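Local coordinates for protein ESSB (Geobacillus thermodenitrificans, PDB 2YNQ) that is an integral membrane component of the type VII secretion system, seen here as its extracellular fragment, and probably works as a dimer in protein export, at residues E17-N22 against I43-A48; N22-V27 against A48-M53. One frame throughout, in Å; residues are numbered along the deposited sequence.

Contact 1. Residues E17-N22 against I43-A48; sequences ELFLQN and IQYELA. With NA (sodium ion), chain G.
F19 lays one face of its ring over E46 on the neighbouring helix. The CA of E46 stands 4.1 Å from the centroid of the F19 ring, 14° off the ring normal, which makes a CH-pi contact. The CA is offset toward the rim of the ring, and E46 CG lies over the same face, 3.7 Å from F19 CD2. The E46 chain runs extended beyond CG, and its carboxylate plane is nearly parallel to the F19 ring. F19 CG is anti to the backbone N (chi1 -176°), and this carries the ring across to the facing helix. Y45 meets the far end of the ring. Its CE2 is 3.8 Å from F19 CE2, and the two ring planes are inclined at 74° in an oblique pair.

The contact joins the C-terminal end of helix 7-19 to helix 41-53 in an all-helical domain. A type I turn runs from F19 to N22, and N22 takes positive phi in a Schellman motif. The polar end of E46 reaches back to helix 7-19, where T16 and S15 hydrogen-bond to its two carboxylate oxygens. Helix 24-31 also borders F19, through V27.

A sodium ion binds at this turn. Q21 O binds the ion at 2.5 Å, and three waters join it. One of them also donates to Q21 OE1. Q21 NE2 donates to E17 O at 2.9 Å, nearly straight at the hydrogen but from above the carbonyl plane. The amide is thus held at both ends, by E17 O and by a sodium-bound water. Q136 of the second subunit is a further ligand through OE1, so the ion bridges the two chains.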
ATOM      1  N   GLU D  17      -9.845  14.654 -19.493  1.00 37.63           N
ATOM      2  CA  GLU D  17     -11.217  14.811 -19.055  1.00 37.82           C
ATOM      3  C   GLU D  17     -11.507  14.057 -17.745  1.00 37.26           C
ATOM      4  O   GLU D  17     -12.269  14.526 -16.900  1.00 36.93           O
ATOM      5  CB  GLU D  17     -12.185  14.396 -20.172  1.00 38.00           C
ATOM      6  CG  GLU D  17     -13.649  14.351 -19.752  1.00 40.12           C
ATOM      7  CD  GLU D  17     -14.621  14.182 -20.925  1.00 44.83           C
ATOM      8  OE1 GLU D  17     -14.196  14.253 -22.106  1.00 45.73           O
ATOM      9  OE2 GLU D  17     -15.822  13.995 -20.659  1.00 45.68           O
ATOM     10  N   LEU D  18     -10.918  12.878 -17.594  1.00 37.18           N
ATOM     11  CA  LEU D  18     -11.165  12.056 -16.404  1.00 37.18           C
ATOM     12  C   LEU D  18     -10.356  12.581 -15.227  1.00 36.73           C
ATOM     13  O   LEU D  18     -10.873  12.676 -14.114  1.00 36.97           O
ATOM     14  CB  LEU D  18     -10.858  10.586 -16.674  1.00 37.08           C
ATOM     15  CG  LEU D  18     -11.737   9.929 -17.743  1.00 38.21           C
ATOM     16  CD1 LEU D  18     -10.974   8.738 -18.282  1.00 38.07           C
ATOM     17  CD2 LEU D  18     -13.124   9.511 -17.216  1.00 34.85           C
ATOM     18  N   PHE D  19      -9.121  12.987 -15.496  1.00 35.94           N
ATOM     19  CA  PHE D  19      -8.265  13.513 -14.445  1.00 36.41           C
ATOM     20  C   PHE D  19      -8.793  14.778 -13.803  1.00 37.86           C
ATOM     21  O   PHE D  19      -8.776  14.919 -12.566  1.00 38.26           O
ATOM     22  CB  PHE D  19      -6.853  13.760 -14.947  1.00 36.05           C
ATOM     23  CG  PHE D  19      -5.928  14.214 -13.872  1.00 35.50           C
ATOM     24  CD1 PHE D  19      -5.444  13.295 -12.923  1.00 33.09           C
ATOM     25  CD2 PHE D  19      -5.554  15.559 -13.785  1.00 33.19           C
ATOM     26  CE1 PHE D  19      -4.609  13.708 -11.911  1.00 32.97           C
ATOM     27  CE2 PHE D  19      -4.718  15.988 -12.763  1.00 34.21           C
ATOM     28  CZ  PHE D  19      -4.234  15.060 -11.823  1.00 33.28           C
ATOM     29  N   LEU D  20      -9.268  15.703 -14.639  1.00 38.97           N
ATOM     30  CA  LEU D  20      -9.826  16.969 -14.166  1.00 39.62           C
ATOM     31  C   LEU D  20     -11.040  16.769 -13.256  1.00 40.45           C
ATOM     32  O   LEU D  20     -11.450  17.701 -12.566  1.00 40.40           O
ATOM     33  CB  LEU D  20     -10.172  17.863 -15.351  1.00 40.38           C
ATOM     34  CG  LEU D  20      -8.941  18.453 -16.027  1.00 40.61           C
ATOM     35  CD1 LEU D  20      -9.339  19.337 -17.178  1.00 41.17           C
ATOM     36  CD2 LEU D  20      -8.136  19.231 -15.014  1.00 41.83           C
ATOM     37  N   GLN D  21     -11.568  15.539 -13.265  1.00 40.63           N
ATOM     38  CA  GLN D  21     -12.687  15.078 -12.446  1.00 41.75           C
ATOM     39  C   GLN D  21     -12.262  14.137 -11.328  1.00 41.57           C
ATOM     40  O   GLN D  21     -13.134  13.539 -10.669  1.00 41.55           O
ATOM     41  CB  GLN D  21     -13.603  14.216 -13.303  1.00 42.09           C
ATOM     42  CG  GLN D  21     -14.642  14.930 -14.017  1.00 43.81           C
ATOM     43  CD  GLN D  21     -15.425  14.000 -14.905  1.00 44.82           C
ATOM     44  OE1 GLN D  21     -16.499  13.526 -14.519  1.00 46.52           O
ATOM     45  NE2 GLN D  21     -14.903  13.732 -16.105  1.00 42.13           N
ATOM     46  N   ASN D  22     -10.949  13.926 -11.181  1.00 40.73           N
ATOM     47  CA  ASN D  22     -10.390  13.022 -10.159  1.00 39.94           C
ATOM     48  C   ASN D  22     -10.736  11.558 -10.390  1.00 39.68           C
ATOM     49  O   ASN D  22     -10.834  10.782  -9.454  1.00 39.70           O
ATOM     50  CB  ASN D  22     -10.874  13.425  -8.772  1.00 40.08           C
ATOM     51  CG  ASN D  22     -10.791  14.911  -8.533  1.00 41.23           C
ATOM     52  OD1 ASN D  22      -9.716  15.509  -8.659  1.00 41.11           O
ATOM     53  ND2 ASN D  22     -11.927  15.524  -8.156  1.00 40.31           N
ATOM     54  N   ILE D  43       0.754  14.721 -19.394  1.00 37.60           N
ATOM     55  CA  ILE D  43       0.080  13.424 -19.353  1.00 37.13           C
ATOM     56  C   ILE D  43       0.812  12.495 -18.361  1.00 37.55           C
ATOM     57  O   ILE D  43       0.179  11.811 -17.556  1.00 36.54           O
ATOM     58  CB  ILE D  43      -0.060  12.786 -20.770  1.00 37.75           C
ATOM     59  CG1 ILE D  43      -0.782  13.737 -21.758  1.00 36.89           C
ATOM     60  CG2 ILE D  43      -0.698  11.409 -20.699  1.00 37.00           C
ATOM     61  CD1 ILE D  43      -2.192  14.209 -21.363  1.00 35.87           C
ATOM     62  N   GLN D  44       2.143  12.502 -18.396  1.00 37.71           N
ATOM     63  CA  GLN D  44       2.902  11.857 -17.338  1.00 37.74           C
ATOM     64  C   GLN D  44       2.415  12.312 -15.950  1.00 37.91           C
ATOM     65  O   GLN D  44       2.290  11.491 -15.037  1.00 37.23           O
ATOM     66  CB  GLN D  44       4.402  12.128 -17.500  1.00 38.41           C
ATOM     67  CG  GLN D  44       5.044  11.463 -18.716  1.00 38.30           C
ATOM     68  CD  GLN D  44       6.473  11.928 -18.910  1.00 38.86           C
ATOM     69  OE1 GLN D  44       6.822  13.048 -18.533  1.00 39.84           O
ATOM     70  NE2 GLN D  44       7.307  11.077 -19.505  1.00 35.29           N
ATOM     71  N   TYR D  45       2.131  13.613 -15.814  1.00 38.46           N
ATOM     72  CA  TYR D  45       1.649  14.200 -14.563  1.00 38.27           C
ATOM     73  C   TYR D  45       0.322  13.602 -14.142  1.00 38.07           C
ATOM     74  O   TYR D  45       0.143  13.231 -12.975  1.00 38.34           O
ATOM     75  CB  TYR D  45       1.498  15.726 -14.696  1.00 38.91           C
ATOM     76  CG  TYR D  45       0.761  16.369 -13.539  1.00 40.08           C
ATOM     77  CD1 TYR D  45       1.348  16.447 -12.281  1.00 40.32           C
ATOM     78  CD2 TYR D  45      -0.535  16.885 -13.696  1.00 39.92           C
ATOM     79  CE1 TYR D  45       0.666  17.022 -11.203  1.00 43.08           C
ATOM     80  CE2 TYR D  45      -1.230  17.465 -12.628  1.00 40.05           C
ATOM     81  CZ  TYR D  45      -0.624  17.536 -11.377  1.00 43.34           C
ATOM     82  OH  TYR D  45      -1.274  18.104 -10.281  1.00 42.51           O
ATOM     83  N   GLU D  46      -0.609  13.522 -15.097  1.00 37.44           N
ATOM     84  CA  GLU D  46      -1.933  12.970 -14.857  1.00 36.42           C
ATOM     85  C   GLU D  46      -1.847  11.518 -14.396  1.00 36.14           C
ATOM     86  O   GLU D  46      -2.494  11.141 -13.404  1.00 36.26           O
ATOM     87  CB  GLU D  46      -2.828  13.067 -16.108  1.00 36.11           C
ATOM     88  CG  GLU D  46      -3.228  14.495 -16.507  1.00 36.02           C
ATOM     89  CD  GLU D  46      -3.987  14.571 -17.860  1.00 38.24           C
ATOM     90  OE1 GLU D  46      -4.440  13.534 -18.399  1.00 36.60           O
ATOM     91  OE2 GLU D  46      -4.138  15.688 -18.399  1.00 38.44           O
ATOM     92  N   LEU D  47      -1.070  10.712 -15.121  1.00 35.37           N
ATOM     93  CA  LEU D  47      -0.941   9.282 -14.841  1.00 35.50           C
ATOM     94  C   LEU D  47      -0.255   9.044 -13.492  1.00 35.14           C
ATOM     95  O   LEU D  47      -0.758   8.316 -12.637  1.00 34.95           O
ATOM     96  CB  LEU D  47      -0.168   8.585 -15.965  1.00 35.50           C
ATOM     97  CG  LEU D  47      -0.171   7.050 -15.956  1.00 37.14           C
ATOM     98  CD1 LEU D  47      -1.604   6.481 -15.781  1.00 36.74           C
ATOM     99  CD2 LEU D  47       0.508   6.471 -17.220  1.00 36.08           C
ATOM    100  N   ALA D  48       0.862   9.733 -13.292  1.00 35.32           N
ATOM    101  CA  ALA D  48       1.650   9.568 -12.099  1.00 35.25           C
ATOM    102  C   ALA D  48       0.848  10.020 -10.905  1.00 35.53           C
ATOM    103  O   ALA D  48       0.851   9.342  -9.873  1.00 36.02           O
ATOM    104  CB  ALA D  48       2.967  10.315 -12.207  1.00 34.86           C
TER
HETATM  105 NA    NA G1393     -15.340  13.155  -9.468  1.00 56.49          NA
HETATM  106  O   HOH W   1     -16.732  13.514 -11.479  1.00 55.30           O
HETATM  107  O   HOH W   2     -15.498  15.840  -9.608  1.00 49.72           O
HETATM  108  O   HOH W   3     -17.554  12.964  -8.524  1.00 75.32           O

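Contact 2. Residues N22-V27 against A48-M53; sequences NKYSDV and ASSYVM
The backbones come closest at Y24 and S50, whose CA atoms are 4.7 Å apart, where the first turn of helix 24-31 meets helix 41-53. Y24 meets both M53 and S50. M53 CB stands over the centre of the Y24 ring, 4.0 Å from the centroid and 7° off the normal, a CH-pi contact. The M53 chain bends at chi2 (-69°) and again at chi3, and this curls its far end along the ring. M53 CG lies 3.9 Å from Y24 CZ, and the methyl CE ends 3.8 Å from Y24 OH. The sulfur takes an oblique position in a Met-aromatic contact, SD 5.4 Å from the Y24 ring centroid. The opposite face of the ring receives the backbone O of N22, offset toward the rim.

S50 OG approaches the ring in its plane, at the edge, 3.5 Å from Y24 CD1. It also touches V27 CG1 at 3.5 Å. Its hydrogen-bond partner is E46 O, one turn back in its own helix, so the hydroxyl is satisfied while its oxygen packs on carbon. A leucine in place of Y24 would probably leave M53 CB and CG without a flat face to lie on and S50 OG without the ring edge beside it.

K23 holds the N-cap position of helix 24-31. Around the contact, F19 of helix 7-19 touches S49 and S50, while I28 of helix 24-31 also packs on S50. Helix 75-85 lies against A48, Y51 and V52, and the second subunit meets Y24 and M53 through its K139 and E142.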
ATOM      1  N   ASN D  22     -10.949  13.926 -11.181  1.00 40.73           N
ATOM      2  CA  ASN D  22     -10.390  13.022 -10.159  1.00 39.94           C
ATOM      3  C   ASN D  22     -10.736  11.558 -10.390  1.00 39.68           C
ATOM      4  O   ASN D  22     -10.834  10.782  -9.454  1.00 39.70           O
ATOM      5  CB  ASN D  22     -10.874  13.425  -8.772  1.00 40.08           C
ATOM      6  CG  ASN D  22     -10.791  14.911  -8.533  1.00 41.23           C
ATOM      7  OD1 ASN D  22      -9.716  15.509  -8.659  1.00 41.11           O
ATOM      8  ND2 ASN D  22     -11.927  15.524  -8.156  1.00 40.31           N
ATOM      9  N   LYS D  23     -10.938  11.175 -11.636  1.00 39.63           N
ATOM     10  CA  LYS D  23     -11.278   9.786 -11.928  1.00 40.24           C
ATOM     11  C   LYS D  23     -10.008   8.988 -12.169  1.00 39.82           C
ATOM     12  O   LYS D  23      -9.730   8.541 -13.286  1.00 40.19           O
ATOM     13  CB  LYS D  23     -12.241   9.699 -13.115  1.00 40.47           C
ATOM     14  CG  LYS D  23     -13.656  10.083 -12.721  1.00 41.49           C
ATOM     15  CD  LYS D  23     -14.625   9.951 -13.861  1.00 43.51           C
ATOM     16  CE  LYS D  23     -16.017  10.334 -13.404  1.00 47.05           C
ATOM     17  NZ  LYS D  23     -16.991   9.960 -14.455  1.00 51.43           N
ATOM     18  N   TYR D  24      -9.244   8.821 -11.097  1.00 39.90           N
ATOM     19  CA  TYR D  24      -7.920   8.212 -11.160  1.00 39.37           C
ATOM     20  C   TYR D  24      -7.915   6.825 -11.826  1.00 39.28           C
ATOM     21  O   TYR D  24      -7.146   6.599 -12.756  1.00 38.58           O
ATOM     22  CB  TYR D  24      -7.280   8.178  -9.758  1.00 39.21           C
ATOM     23  CG  TYR D  24      -7.283   9.524  -9.050  1.00 38.85           C
ATOM     24  CD1 TYR D  24      -6.639  10.617  -9.605  1.00 39.59           C
ATOM     25  CD2 TYR D  24      -7.924   9.699  -7.824  1.00 40.54           C
ATOM     26  CE1 TYR D  24      -6.637  11.850  -8.970  1.00 39.43           C
ATOM     27  CE2 TYR D  24      -7.927  10.939  -7.177  1.00 40.31           C
ATOM     28  CZ  TYR D  24      -7.273  12.006  -7.768  1.00 40.21           C
ATOM     29  OH  TYR D  24      -7.254  13.250  -7.173  1.00 41.91           O
ATOM     30  N   SER D  25      -8.789   5.928 -11.372  1.00 39.78           N
ATOM     31  CA  SER D  25      -8.843   4.568 -11.900  1.00 40.70           C
ATOM     32  C   SER D  25      -9.031   4.607 -13.402  1.00 40.98           C
ATOM     33  O   SER D  25      -8.365   3.888 -14.148  1.00 41.37           O
ATOM     34  CB  SER D  25      -9.980   3.750 -11.266  1.00 41.30           C
ATOM     35  OG  SER D  25      -9.957   3.827  -9.846  1.00 41.96           O
ATOM     36  N   ASP D  26      -9.917   5.483 -13.848  1.00 41.91           N
ATOM     37  CA  ASP D  26     -10.297   5.543 -15.249  1.00 42.52           C
ATOM     38  C   ASP D  26      -9.192   6.157 -16.101  1.00 41.07           C
ATOM     39  O   ASP D  26      -9.039   5.791 -17.270  1.00 41.63           O
ATOM     40  CB  ASP D  26     -11.614   6.306 -15.394  1.00 44.05           C
ATOM     41  CG  ASP D  26     -12.471   5.788 -16.532  1.00 49.74           C
ATOM     42  OD1 ASP D  26     -11.947   5.041 -17.412  1.00 56.32           O
ATOM     43  OD2 ASP D  26     -13.679   6.138 -16.560  1.00 55.30           O
ATOM     44  N   VAL D  27      -8.425   7.081 -15.515  1.00 39.39           N
ATOM     45  CA  VAL D  27      -7.242   7.627 -16.163  1.00 38.11           C
ATOM     46  C   VAL D  27      -6.259   6.505 -16.430  1.00 38.21           C
ATOM     47  O   VAL D  27      -5.718   6.401 -17.528  1.00 38.58           O
ATOM     48  CB  VAL D  27      -6.542   8.687 -15.282  1.00 38.22           C
ATOM     49  CG1 VAL D  27      -5.146   9.000 -15.807  1.00 34.96           C
ATOM     50  CG2 VAL D  27      -7.384   9.949 -15.181  1.00 36.96           C
ATOM     51  N   ALA D  48       0.862   9.733 -13.292  1.00 35.32           N
ATOM     52  CA  ALA D  48       1.650   9.568 -12.099  1.00 35.25           C
ATOM     53  C   ALA D  48       0.848  10.020 -10.905  1.00 35.53           C
ATOM     54  O   ALA D  48       0.851   9.342  -9.873  1.00 36.02           O
ATOM     55  CB  ALA D  48       2.967  10.315 -12.207  1.00 34.86           C
ATOM     56  N   SER D  49       0.121  11.126 -11.042  1.00 36.02           N
ATOM     57  CA  SER D  49      -0.712  11.574  -9.924  1.00 36.67           C
ATOM     58  C   SER D  49      -1.730  10.521  -9.660  1.00 36.21           C
ATOM     59  O   SER D  49      -1.981  10.187  -8.507  1.00 36.62           O
ATOM     60  CB  SER D  49      -1.423  12.915 -10.162  1.00 36.69           C
ATOM     61  OG  SER D  49      -0.491  13.925 -10.474  1.00 38.79           O
ATOM     62  N   SER D  50      -2.293   9.963 -10.726  1.00 36.46           N
ATOM     63  CA  SER D  50      -3.365   9.000 -10.551  1.00 37.14           C
ATOM     64  C   SER D  50      -2.843   7.753  -9.837  1.00 37.60           C
ATOM     65  O   SER D  50      -3.504   7.255  -8.923  1.00 38.77           O
ATOM     66  CB  SER D  50      -4.034   8.654 -11.872  1.00 36.99           C
ATOM     67  OG  SER D  50      -4.667   9.800 -12.413  1.00 38.43           O
ATOM     68  N   TYR D  51      -1.655   7.274 -10.213  1.00 36.61           N
ATOM     69  CA  TYR D  51      -1.087   6.133  -9.510  1.00 36.72           C
ATOM     70  C   TYR D  51      -0.759   6.472  -8.075  1.00 37.83           C
ATOM     71  O   TYR D  51      -1.113   5.723  -7.151  1.00 38.56           O
ATOM     72  CB  TYR D  51       0.152   5.587 -10.218  1.00 35.58           C
ATOM     73  CG  TYR D  51      -0.155   4.707 -11.402  1.00 33.35           C
ATOM     74  CD1 TYR D  51      -0.861   3.508 -11.251  1.00 31.69           C
ATOM     75  CD2 TYR D  51       0.261   5.070 -12.671  1.00 32.16           C
ATOM     76  CE1 TYR D  51      -1.124   2.674 -12.354  1.00 32.83           C
ATOM     77  CE2 TYR D  51       0.009   4.264 -13.773  1.00 32.88           C
ATOM     78  CZ  TYR D  51      -0.682   3.072 -13.613  1.00 34.48           C
ATOM     79  OH  TYR D  51      -0.914   2.302 -14.727  1.00 36.64           O
ATOM     80  N   VAL D  52      -0.108   7.609  -7.872  1.00 38.59           N
ATOM     81  CA  VAL D  52       0.339   7.941  -6.537  1.00 39.83           C
ATOM     82  C   VAL D  52      -0.853   8.155  -5.602  1.00 40.75           C
ATOM     83  O   VAL D  52      -0.776   7.821  -4.424  1.00 41.35           O
ATOM     84  CB  VAL D  52       1.362   9.134  -6.530  1.00 40.62           C
ATOM     85  CG1 VAL D  52       0.788  10.374  -5.869  1.00 40.85           C
ATOM     86  CG2 VAL D  52       2.586   8.741  -5.751  1.00 42.06           C
ATOM     87  N   MET D  53      -1.962   8.673  -6.134  1.00 40.67           N
ATOM     88  CA  MET D  53      -3.129   8.944  -5.307  1.00 41.82           C
ATOM     89  C   MET D  53      -3.809   7.656  -4.873  1.00 41.68           C
ATOM     90  O   MET D  53      -4.537   7.629  -3.856  1.00 42.29           O
ATOM     91  CB  MET D  53      -4.146   9.831  -6.042  1.00 42.36           C
ATOM     92  CG  MET D  53      -3.702  11.276  -6.266  1.00 45.64           C
ATOM     93  SD  MET D  53      -3.602  12.220  -4.729  1.00 56.89           S
ATOM     94  CE  MET D  53      -5.292  12.044  -4.156  1.00 51.80           C
TER

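From the N terminus, helix 7-19 comes first, then the turn at N22, helix 24-31, and helix 41-53. Contact 1 closes a loop from 17-22 to 43-48, and contact 2 closes one from 22-27 to 48-53. The segments alternate along the chain, so the two loops cross, sharing N22 and A48. Both end on helix 41-53, which thereby receives the two preceding helices on successive turns. The contacts touch directly: L18 packs on D26, and L18 O probably accepts a hydrogen bond from K23 N. Their centres are about 6 Å apart, and both border the second subunit.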